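Long-range contacts in iron-regulated ABC transporter siderophore-binding protein SirA (Staphylococcus aureus subsp. aureus, PDB 3MWF), which binds the siderophore staphyloferrin B, here held with ferric iron, and probably hands it to an ABC transporter for iron uptake: residues 25-30 and 44-49; 31-36 and 276-281; 193-198 and 215-220. All coordinates share one frame; numbering follows the deposited sequence.

Interaction 1 (25-30 and 44-49); sequences VTLYQG and GAVESW. With SE8 (5-[(2-{[(3S)-5-{[(2S)-2-amino-2-carboxyethyl]amino}-3-carboxy-3-hydroxy-5-oxopentanoyl]amino}ethyl)amino]-2,5-dioxopentanoic acid), chain C.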
loop_
_atom_site.group_PDB
_atom_site.type_symbol
_atom_site.label_atom_id
_atom_site.label_comp_id
_atom_site.label_asym_id
_atom_site.label_seq_id
_atom_site.Cartn_x
_atom_site.Cartn_y
_atom_site.Cartn_z
ATOM N N VAL A 25 -6.484 17.988 2.306
ATOM C CA VAL A 25 -5.384 17.536 3.146
ATOM C C VAL A 25 -5.488 16.020 3.194
ATOM O O VAL A 25 -6.538 15.487 3.531
ATOM C CB VAL A 25 -5.441 18.148 4.557
ATOM C CG1 VAL A 25 -4.459 17.446 5.505
ATOM C CG2 VAL A 25 -5.139 19.659 4.479
ATOM N N THR A 26 -4.390 15.340 2.867
ATOM C CA THR A 26 -4.357 13.875 2.814
ATOM C C THR A 26 -3.524 13.337 3.949
ATOM O O THR A 26 -2.350 13.702 4.099
ATOM C CB THR A 26 -3.835 13.386 1.439
ATOM O OG1 THR A 26 -2.648 14.123 1.083
ATOM C CG2 THR A 26 -4.892 13.578 0.381
ATOM N N LEU A 27 -4.123 12.454 4.756
ATOM C CA LEU A 27 -3.501 11.968 6.006
ATOM C C LEU A 27 -2.941 10.553 5.947
ATOM O O LEU A 27 -2.566 10.007 6.971
ATOM C CB LEU A 27 -4.498 12.067 7.172
ATOM C CG LEU A 27 -4.988 13.507 7.429
ATOM C CD1 LEU A 27 -5.895 13.517 8.649
ATOM C CD2 LEU A 27 -3.822 14.457 7.663
ATOM N N TYR A 28 -2.909 9.961 4.754
ATOM C CA TYR A 28 -2.066 8.781 4.576
ATOM C C TYR A 28 -1.434 8.763 3.191
ATOM O O TYR A 28 -1.947 9.391 2.279
ATOM C CB TYR A 28 -2.836 7.487 4.873
ATOM C CG TYR A 28 -4.074 7.199 4.080
ATOM C CD1 TYR A 28 -5.327 7.653 4.528
ATOM C CD2 TYR A 28 -4.033 6.365 2.955
ATOM C CE1 TYR A 28 -6.501 7.314 3.831
ATOM C CE2 TYR A 28 -5.194 6.041 2.245
ATOM C CZ TYR A 28 -6.423 6.488 2.715
ATOM O OH TYR A 28 -7.588 6.171 2.053
ATOM N N GLN A 29 -0.324 8.029 3.045
ATOM C CA GLN A 29 0.456 8.086 1.800
ATOM C C GLN A 29 -0.403 7.861 0.564
ATOM O O GLN A 29 -0.275 8.570 -0.428
ATOM C CB GLN A 29 1.534 6.987 1.831
ATOM C CG GLN A 29 2.312 6.876 3.156
ATOM C CD GLN A 29 3.128 8.113 3.463
ATOM O OE1 GLN A 29 3.862 8.602 2.613
ATOM N NE2 GLN A 29 2.991 8.637 4.692
ATOM N N GLY A 30 -1.254 6.835 0.597
ATOM C CA GLY A 30 -2.017 6.459 -0.597
ATOM C C GLY A 30 -3.023 7.522 -0.988
ATOM O O GLY A 30 -3.306 7.679 -2.155
ATOM N N GLY A 44 -2.080 20.138 1.873
ATOM C CA GLY A 44 -1.355 19.570 3.003
ATOM C C GLY A 44 -1.322 18.050 2.893
ATOM O O GLY A 44 -2.246 17.451 2.380
ATOM N N ALA A 45 -0.243 17.452 3.376
ATOM C CA ALA A 45 -0.075 15.981 3.343
ATOM C C ALA A 45 0.756 15.537 4.505
ATOM O O ALA A 45 1.621 16.268 4.984
ATOM C CB ALA A 45 0.571 15.531 2.047
ATOM N N VAL A 46 0.534 14.305 4.965
ATOM C CA VAL A 46 1.467 13.745 5.923
ATOM C C VAL A 46 2.831 13.490 5.239
ATOM O O VAL A 46 2.907 13.314 4.023
ATOM C CB VAL A 46 0.934 12.444 6.582
ATOM C CG1 VAL A 46 -0.228 12.796 7.594
ATOM C CG2 VAL A 46 0.517 11.387 5.522
ATOM N N GLU A 47 3.891 13.545 6.033
ATOM C CA GLU A 47 5.237 13.292 5.491
ATOM C C GLU A 47 5.346 11.853 4.969
ATOM O O GLU A 47 4.665 10.956 5.459
ATOM C CB GLU A 47 6.301 13.567 6.546
ATOM C CG GLU A 47 6.470 12.513 7.579
ATOM C CD GLU A 47 7.441 12.902 8.667
ATOM O OE1 GLU A 47 7.816 14.090 8.736
ATOM O OE2 GLU A 47 7.780 12.017 9.475
ATOM N N SER A 48 6.208 11.644 3.987
ATOM C CA SER A 48 6.488 10.307 3.498
ATOM C C SER A 48 7.192 9.477 4.561
ATOM O O SER A 48 7.887 10.006 5.437
ATOM C CB SER A 48 7.336 10.382 2.223
ATOM O OG SER A 48 8.500 11.189 2.452
ATOM N N TRP A 49 7.056 8.153 4.481
ATOM C CA TRP A 49 7.664 7.309 5.473
ATOM C C TRP A 49 9.188 7.274 5.366
ATOM O O TRP A 49 9.900 7.131 6.379
ATOM C CB TRP A 49 7.169 5.872 5.311
ATOM C CG TRP A 49 5.751 5.602 5.741
ATOM C CD1 TRP A 49 4.721 5.219 4.933
ATOM C CD2 TRP A 49 5.229 5.664 7.070
ATOM N NE1 TRP A 49 3.559 5.063 5.678
ATOM C CE2 TRP A 49 3.850 5.302 6.995
ATOM C CE3 TRP A 49 5.786 5.968 8.315
ATOM C CZ2 TRP A 49 3.015 5.247 8.124
ATOM C CZ3 TRP A 49 4.954 5.929 9.454
ATOM C CH2 TRP A 49 3.580 5.554 9.346
HETATM C C1 SE8 C . 3.754 2.542 11.595
HETATM C C2 SE8 C . 5.003 1.807 11.195
HETATM C C3 SE8 C . 5.672 2.486 10.010
HETATM N N4 SE8 C . 4.873 2.418 8.791
HETATM C C5 SE8 C . 5.038 1.462 7.900
HETATM C C6 SE8 C . 4.040 1.408 6.769
HETATM C C7 SE8 C . 2.780 0.653 7.191
HETATM C C8 SE8 C . 1.743 0.788 6.060
HETATM C C9 SE8 C . 0.507 -0.094 6.227
HETATM N N10 SE8 C . 0.052 -0.304 7.461
HETATM C C11 SE8 C . -1.136 -1.108 7.635
HETATM C C12 SE8 C . -2.246 -0.302 8.287
HETATM N N13 SE8 C . -3.267 -1.154 8.883
HETATM C C14 SE8 C . -3.170 -1.715 10.124
HETATM C C15 SE8 C . -2.193 -1.158 11.116
HETATM C C16 SE8 C . -0.892 -1.789 10.686
HETATM C C17 SE8 C . 0.341 -0.972 10.920
HETATM C C18 SE8 C . 1.349 -1.662 11.707
HETATM O O19 SE8 C . 3.873 3.634 12.209
HETATM O O20 SE8 C . 2.652 2.010 11.349
HETATM N N21 SE8 C . 4.655 0.410 10.870
HETATM O O22 SE8 C . 5.927 0.634 7.943
HETATM C C23 SE8 C . 3.115 -0.795 7.500
HETATM O O24 SE8 C . 3.325 -1.596 6.555
HETATM O O25 SE8 C . 3.162 -1.180 8.696
HETATM O O26 SE8 C . 2.293 1.220 8.420
HETATM O O27 SE8 C . -0.036 -0.566 5.234
HETATM O O28 SE8 C . -3.829 -2.682 10.463
HETATM O O29 SE8 C . 0.546 0.118 10.377
HETATM O O30 SE8 C . 2.521 -1.329 11.566
HETATM O O31 SE8 C . 1.018 -2.603 12.472
#

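Interaction 2 (31-36 and 276-281); sequences ATDVAV and GYKSSL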
loop_
_atom_site.group_PDB
_atom_site.type_symbol
_atom_site.label_atom_id
_atom_site.label_comp_id
_atom_site.label_asym_id
_atom_site.label_seq_id
_atom_site.Cartn_x
_atom_site.Cartn_y
_atom_site.Cartn_z
ATOM N N ALA A 31 -3.569 8.226 0.004
ATOM C CA ALA A 31 -4.531 9.298 -0.242
ATOM C C ALA A 31 -3.812 10.434 -0.967
ATOM O O ALA A 31 -4.338 11.022 -1.914
ATOM C CB ALA A 31 -5.134 9.778 1.082
ATOM N N THR A 32 -2.584 10.721 -0.548
ATOM C CA THR A 32 -1.778 11.755 -1.245
ATOM C C THR A 32 -1.547 11.396 -2.704
ATOM O O THR A 32 -1.704 12.243 -3.613
ATOM C CB THR A 32 -0.449 11.936 -0.535
ATOM O OG1 THR A 32 -0.722 12.272 0.830
ATOM C CG2 THR A 32 0.336 13.115 -1.155
ATOM N N ASP A 33 -1.204 10.135 -2.918
ATOM C CA ASP A 33 -0.989 9.599 -4.246
ATOM C C ASP A 33 -2.254 9.661 -5.084
ATOM O O ASP A 33 -2.228 10.066 -6.251
ATOM C CB ASP A 33 -0.463 8.160 -4.136
ATOM C CG ASP A 33 -0.184 7.522 -5.509
ATOM O OD1 ASP A 33 -1.156 7.207 -6.249
ATOM O OD2 ASP A 33 1.026 7.320 -5.828
ATOM N N VAL A 34 -3.369 9.260 -4.494
ATOM C CA VAL A 34 -4.643 9.249 -5.218
ATOM C C VAL A 34 -5.070 10.682 -5.579
ATOM O O VAL A 34 -5.558 10.920 -6.690
ATOM C CB VAL A 34 -5.712 8.474 -4.416
ATOM C CG1 VAL A 34 -7.148 8.726 -4.959
ATOM C CG2 VAL A 34 -5.402 6.982 -4.453
ATOM N N ALA A 35 -4.853 11.629 -4.662
ATOM C CA ALA A 35 -5.225 13.031 -4.946
ATOM C C ALA A 35 -4.467 13.504 -6.189
ATOM O O ALA A 35 -5.052 14.051 -7.142
ATOM C CB ALA A 35 -4.883 13.910 -3.754
ATOM N N VAL A 36 -3.157 13.282 -6.189
ATOM C CA VAL A 36 -2.338 13.640 -7.354
ATOM C C VAL A 36 -2.819 12.943 -8.639
ATOM O O VAL A 36 -2.946 13.572 -9.711
ATOM C CB VAL A 36 -0.842 13.372 -7.046
ATOM C CG1 VAL A 36 0.032 13.419 -8.318
ATOM C CG2 VAL A 36 -0.310 14.346 -5.978
ATOM N N GLY A 276 -0.524 3.630 -2.910
ATOM C CA GLY A 276 -1.454 4.402 -3.726
ATOM C C GLY A 276 -1.750 3.818 -5.081
ATOM O O GLY A 276 -1.468 2.635 -5.356
ATOM N N TYR A 277 -2.305 4.683 -5.935
ATOM C CA TYR A 277 -2.667 4.306 -7.286
ATOM C C TYR A 277 -1.448 4.154 -8.176
ATOM O O TYR A 277 -1.277 3.123 -8.839
ATOM C CB TYR A 277 -3.627 5.326 -7.896
ATOM C CG TYR A 277 -3.962 4.923 -9.306
ATOM C CD1 TYR A 277 -4.885 3.923 -9.548
ATOM C CD2 TYR A 277 -3.260 5.474 -10.393
ATOM C CE1 TYR A 277 -5.166 3.490 -10.858
ATOM C CE2 TYR A 277 -3.534 5.049 -11.695
ATOM C CZ TYR A 277 -4.474 4.069 -11.910
ATOM O OH TYR A 277 -4.742 3.669 -13.201
ATOM N N LYS A 278 -0.583 5.166 -8.179
ATOM C CA LYS A 278 0.586 5.126 -9.073
ATOM C C LYS A 278 1.486 3.905 -8.843
ATOM O O LYS A 278 1.966 3.295 -9.808
ATOM C CB LYS A 278 1.394 6.426 -8.978
ATOM C CG LYS A 278 0.665 7.568 -9.658
ATOM C CD LYS A 278 1.429 8.849 -9.506
ATOM C CE LYS A 278 0.749 9.954 -10.335
ATOM N NZ LYS A 278 1.025 9.840 -11.819
ATOM N N SER A 279 1.707 3.527 -7.580
ATOM C CA SER A 279 2.570 2.383 -7.282
ATOM C C SER A 279 1.987 1.066 -7.733
ATOM O O SER A 279 2.731 0.117 -7.957
ATOM C CB SER A 279 2.844 2.247 -5.784
ATOM O OG SER A 279 3.652 3.294 -5.326
ATOM N N SER A 280 0.661 0.991 -7.810
ATOM C CA SER A 280 0.010 -0.283 -8.219
ATOM C C SER A 280 0.468 -0.655 -9.632
ATOM O O SER A 280 0.891 -1.800 -9.882
ATOM C CB SER A 280 -1.533 -0.243 -8.092
ATOM O OG SER A 280 -2.177 0.526 -9.102
ATOM N N LEU A 281 0.455 0.340 -10.524
ATOM C CA LEU A 281 0.892 0.124 -11.899
ATOM C C LEU A 281 2.382 -0.192 -11.938
ATOM O O LEU A 281 2.829 -1.100 -12.663
ATOM C CB LEU A 281 0.558 1.367 -12.747
ATOM C CG LEU A 281 -0.914 1.803 -12.698
ATOM C CD1 LEU A 281 -1.112 3.046 -13.581
ATOM C CD2 LEU A 281 -1.865 0.684 -13.160
HETATM O O HOH W 1 1.446 4.882 -4.947
#

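Interaction 3 (193-198 and 215-220); sequences NKDLQK and IPLMNA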
loop_
_atom_site.group_PDB
_atom_site.type_symbol
_atom_site.label_atom_id
_atom_site.label_comp_id
_atom_site.label_asym_id
_atom_site.label_seq_id
_atom_site.Cartn_x
_atom_site.Cartn_y
_atom_site.Cartn_z
ATOM N N ASN A 193 -0.271 -20.389 0.035
ATOM C CA ASN A 193 -0.284 -21.723 0.650
ATOM C C ASN A 193 -1.480 -21.813 1.577
ATOM O O ASN A 193 -1.978 -20.799 2.070
ATOM C CB ASN A 193 1.048 -22.089 1.322
ATOM C CG ASN A 193 1.262 -21.386 2.639
ATOM O OD1 ASN A 193 0.541 -21.645 3.633
ATOM N ND2 ASN A 193 2.279 -20.525 2.692
ATOM N N LYS A 194 -1.970 -23.031 1.797
ATOM C CA LYS A 194 -3.219 -23.201 2.519
ATOM C C LYS A 194 -3.219 -22.562 3.911
ATOM O O LYS A 194 -4.194 -21.918 4.291
ATOM C CB LYS A 194 -3.600 -24.695 2.587
ATOM C CG LYS A 194 -4.828 -24.963 3.453
ATOM C CD LYS A 194 -5.218 -26.442 3.427
ATOM C CE LYS A 194 -6.443 -26.692 4.297
ATOM N NZ LYS A 194 -6.980 -28.094 4.058
ATOM N N ASP A 195 -2.114 -22.695 4.633
ATOM C CA ASP A 195 -2.078 -22.161 5.995
ATOM C C ASP A 195 -2.113 -20.623 5.973
ATOM O O ASP A 195 -2.802 -19.962 6.769
ATOM C CB ASP A 195 -0.849 -22.705 6.726
ATOM C CG ASP A 195 -1.061 -22.794 8.267
ATOM O OD1 ASP A 195 -2.206 -22.625 8.771
ATOM O OD2 ASP A 195 -0.065 -23.008 8.961
ATOM N N LEU A 196 -1.372 -20.034 5.041
ATOM C CA LEU A 196 -1.397 -18.568 4.891
ATOM C C LEU A 196 -2.784 -18.071 4.452
ATOM O O LEU A 196 -3.273 -17.027 4.923
ATOM C CB LEU A 196 -0.316 -18.165 3.866
ATOM C CG LEU A 196 -0.098 -16.668 3.701
ATOM C CD1 LEU A 196 0.340 -16.061 5.003
ATOM C CD2 LEU A 196 0.997 -16.459 2.643
ATOM N N GLN A 197 -3.432 -18.826 3.551
ATOM C CA GLN A 197 -4.745 -18.421 3.073
ATOM C C GLN A 197 -5.749 -18.483 4.222
ATOM O O GLN A 197 -6.649 -17.616 4.332
ATOM C CB GLN A 197 -5.205 -19.302 1.903
ATOM C CG GLN A 197 -6.525 -18.856 1.296
ATOM C CD GLN A 197 -6.461 -17.465 0.767
ATOM O OE1 GLN A 197 -5.481 -17.094 0.093
ATOM N NE2 GLN A 197 -7.464 -16.656 1.104
ATOM N N LYS A 198 -5.580 -19.484 5.092
ATOM C CA LYS A 198 -6.448 -19.594 6.270
ATOM C C LYS A 198 -6.329 -18.342 7.147
ATOM O O LYS A 198 -7.334 -17.875 7.699
ATOM C CB LYS A 198 -6.110 -20.850 7.098
ATOM C CG LYS A 198 -6.983 -20.987 8.360
ATOM C CD LYS A 198 -6.818 -22.346 9.054
ATOM C CE LYS A 198 -7.787 -23.424 8.516
ATOM N NZ LYS A 198 -7.116 -24.429 7.637
ATOM N N ILE A 215 8.767 -19.616 9.837
ATOM C CA ILE A 215 9.152 -19.431 8.436
ATOM C C ILE A 215 8.339 -20.290 7.438
ATOM O O ILE A 215 7.984 -19.804 6.359
ATOM C CB ILE A 215 10.675 -19.569 8.263
ATOM C CG1 ILE A 215 11.336 -18.259 8.737
ATOM C CG2 ILE A 215 11.026 -19.883 6.803
ATOM C CD1 ILE A 215 12.863 -18.365 8.934
ATOM N N PRO A 216 7.988 -21.545 7.798
ATOM C CA PRO A 216 7.170 -22.300 6.845
ATOM C C PRO A 216 5.872 -21.652 6.373
ATOM O O PRO A 216 5.384 -21.999 5.303
ATOM C CB PRO A 216 6.899 -23.610 7.603
ATOM C CG PRO A 216 8.181 -23.803 8.375
ATOM C CD PRO A 216 8.485 -22.413 8.885
ATOM N N LEU A 217 5.300 -20.735 7.168
ATOM C CA LEU A 217 4.112 -20.010 6.761
ATOM C C LEU A 217 4.338 -19.179 5.483
ATOM O O LEU A 217 3.373 -18.849 4.777
ATOM C CB LEU A 217 3.573 -19.143 7.926
ATOM C CG LEU A 217 2.203 -18.465 7.786
ATOM C CD1 LEU A 217 1.101 -19.517 7.565
ATOM C CD2 LEU A 217 1.876 -17.589 9.035
ATOM N N MET A 218 5.602 -18.857 5.207
ATOM C CA MET A 218 5.993 -18.089 4.036
ATOM C C MET A 218 6.012 -18.914 2.760
ATOM O O MET A 218 6.243 -18.372 1.670
ATOM C CB MET A 218 7.433 -17.568 4.249
ATOM C CG MET A 218 7.550 -16.659 5.458
ATOM S SD MET A 218 9.307 -16.285 5.666
ATOM C CE MET A 218 9.186 -15.296 7.137
ATOM N N ASN A 219 5.841 -20.238 2.871
ATOM C CA ASN A 219 6.105 -21.077 1.697
ATOM C C ASN A 219 5.303 -20.659 0.465
ATOM O O ASN A 219 4.130 -20.321 0.560
ATOM C CB ASN A 219 5.862 -22.569 1.994
ATOM C CG ASN A 219 6.584 -23.455 0.987
ATOM O OD1 ASN A 219 7.666 -23.089 0.477
ATOM N ND2 ASN A 219 5.975 -24.592 0.651
ATOM N N ALA A 220 5.958 -20.682 -0.699
ATOM C CA ALA A 220 5.396 -20.202 -1.940
ATOM C C ALA A 220 6.278 -20.690 -3.076
ATOM O O ALA A 220 7.422 -21.107 -2.849
ATOM C CB ALA A 220 5.357 -18.666 -1.940
HETATM O O HOH W 2 2.004 -18.681 -0.411
#

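Interaction 1 (25-30 and 44-49)
The indole of W49 is covered on both faces: SE8 lies over one, with N4 3.3 Å above the ring plane and displaced toward the rim, and the side chain of Q29 lies over the other. On the Q29 face the aliphatic part comes closest, CG of Q29 standing 3.3 Å from NE1 of W49, while the amide is tilted 39° from the ring rather than stacked flat on it. Glutamine suits this place because its methylenes can pack on the indole while its amide satisfies polar backbone. The chain bends at chi2 (-64°), which turns the amide back over the loop 46-49. There NE2 of Q29 gives a nearly straight hydrogen bond (174°) to O of E47 at 3.0 Å; the acceptor lies in the plane of the amide. A second hydrogen bond, from NE2 to OE1 of E71, helps to fix the amide's rotation.

Behind this pair the backbones run as neighbouring parallel strands. N of T26 donates to O of G44 (3.0 Å), and N of V46 donates to O of T26 (3.1 Å). V46 then fills the angle where the chains part: CG2 rests 3.6 Å from C of L27, and CG1 meets CD2 of L27 at 4.0 Å. CG2 of V25 packs close over G44, near the position a CB would take, so the absence of a side chain suits the close pairing.

The arrangement belongs to a beta-alpha-beta unit, strands 24-26 and 44-45 joined through helix 29-37. Its chemistry implies a layered support: Q29, held by E47 and E71, is a second-shell residue behind the pocket residue W49, whose other face meets the iron-bearing siderophore.

Interaction 2 (31-36 and 276-281)
D33 meets the start of helix 277-290 through its carboxylate. OD1 accepts a nearly straight hydrogen bond (170°) from N of K278 at 2.9 Å, arriving on the syn side and somewhat out of the carboxylate plane. A second, weak bond comes to OD1 from N of Y277 at 2.8 Å. D33 can make them because CG is anti to the backbone N (chi1 -179°), which sends the carboxylate out from helix 29-37. An aspartate suits this place: its negative charge faces the amino end of a helix, where the N-H groups of the first turn and the helix dipole would be expected to favour the ionised form.

The other oxygen, OD2, has its own partners. It shares a hydrogen bond with Y57 OH and accepts a weak one from a water, which in turn accepts from N of S279 at 3.0 Å.

Further out the contact turns to packing. CB of K278 lies beside the carboxylate of D33, and the rest of its chain runs on until CE touches CG1 of V36 at 4.1 Å, an apolar contact that suits a long side chain at the surface. On the other flank CG2 of V34 packs on CB of Y277 at 4.2 Å. G276, with no side chain, lets CB of D33 come to 3.9 Å from its CA.

The short helical segments cross at 88°, their axes 9.3 Å apart. Around them, V34 also packs on helix 116-127, Y277 on helix 130-155, and S280 on Y180 and I184 of helix 179-187.

Interaction 3 (193-198 and 215-220)
N193 reaches L217 and N219 because its chi1 of 75° sets CG between the backbone N and the carbonyl carbon, folding the amide back over the first turn of helix 194-201. In that pose the two ends of the amide do different work. OD1 accepts from N of L196 at 2.9 Å, the capping bond of an N-cap residue. ND2 faces the loop and is gripped by two carbonyls, both close to the amide plane: O of N219 at 2.8 Å, met on a lone pair, and O of L217 at 2.9 Å, approached from above its carbonyl plane. Asparagine suits the site since one flat group supplies both the acceptor and the donors. A water adds a further link, taking the N-H of N193 and donating to O of N219.

Leucines continue the contact beside the amide. L217 has CG anti to its N (chi1 -170°), which carries CD1 to 3.6 Å from N of L196 and 3.8 Å from CB of D195. The side chains of L196 and L217 cross at about a right angle, CD1 of L196 touching CG of L217 at 4.1 Å. Both leucines also rest on I175 of strand 173-176, so the apolar packing extends to the sheet.

This is a helix N-cap whose asparagine also joins helix 194-201 to the end of the 3-10 segment and the residue after it, ahead of strand 222-227, at the flank of the sheet containing strands 173-176 and 222-227.

Interactions 1 and 2 share helix 29-37 and touch, chiefly where OG1 of T26 and OG1 of T32 probably hydrogen-bond at 2.7 Å; their centres lie about 11 Å apart. Both are buried. Interaction 3 is partly buried, has its centre about 33 Å from that of interaction 1, and joins elements around the other main sheet, on the opposite side of the chain's centre from interaction 1. The chemistry follows place: interaction 1 combines strand pairing with an aromatic ring facing the siderophore, interaction 2 sets a carboxylate against a helix start, and interaction 3 uses a neutral asparagine, which caps its own helix and binds loop carbonyls. Only interaction 1 contributes a residue to the pocket.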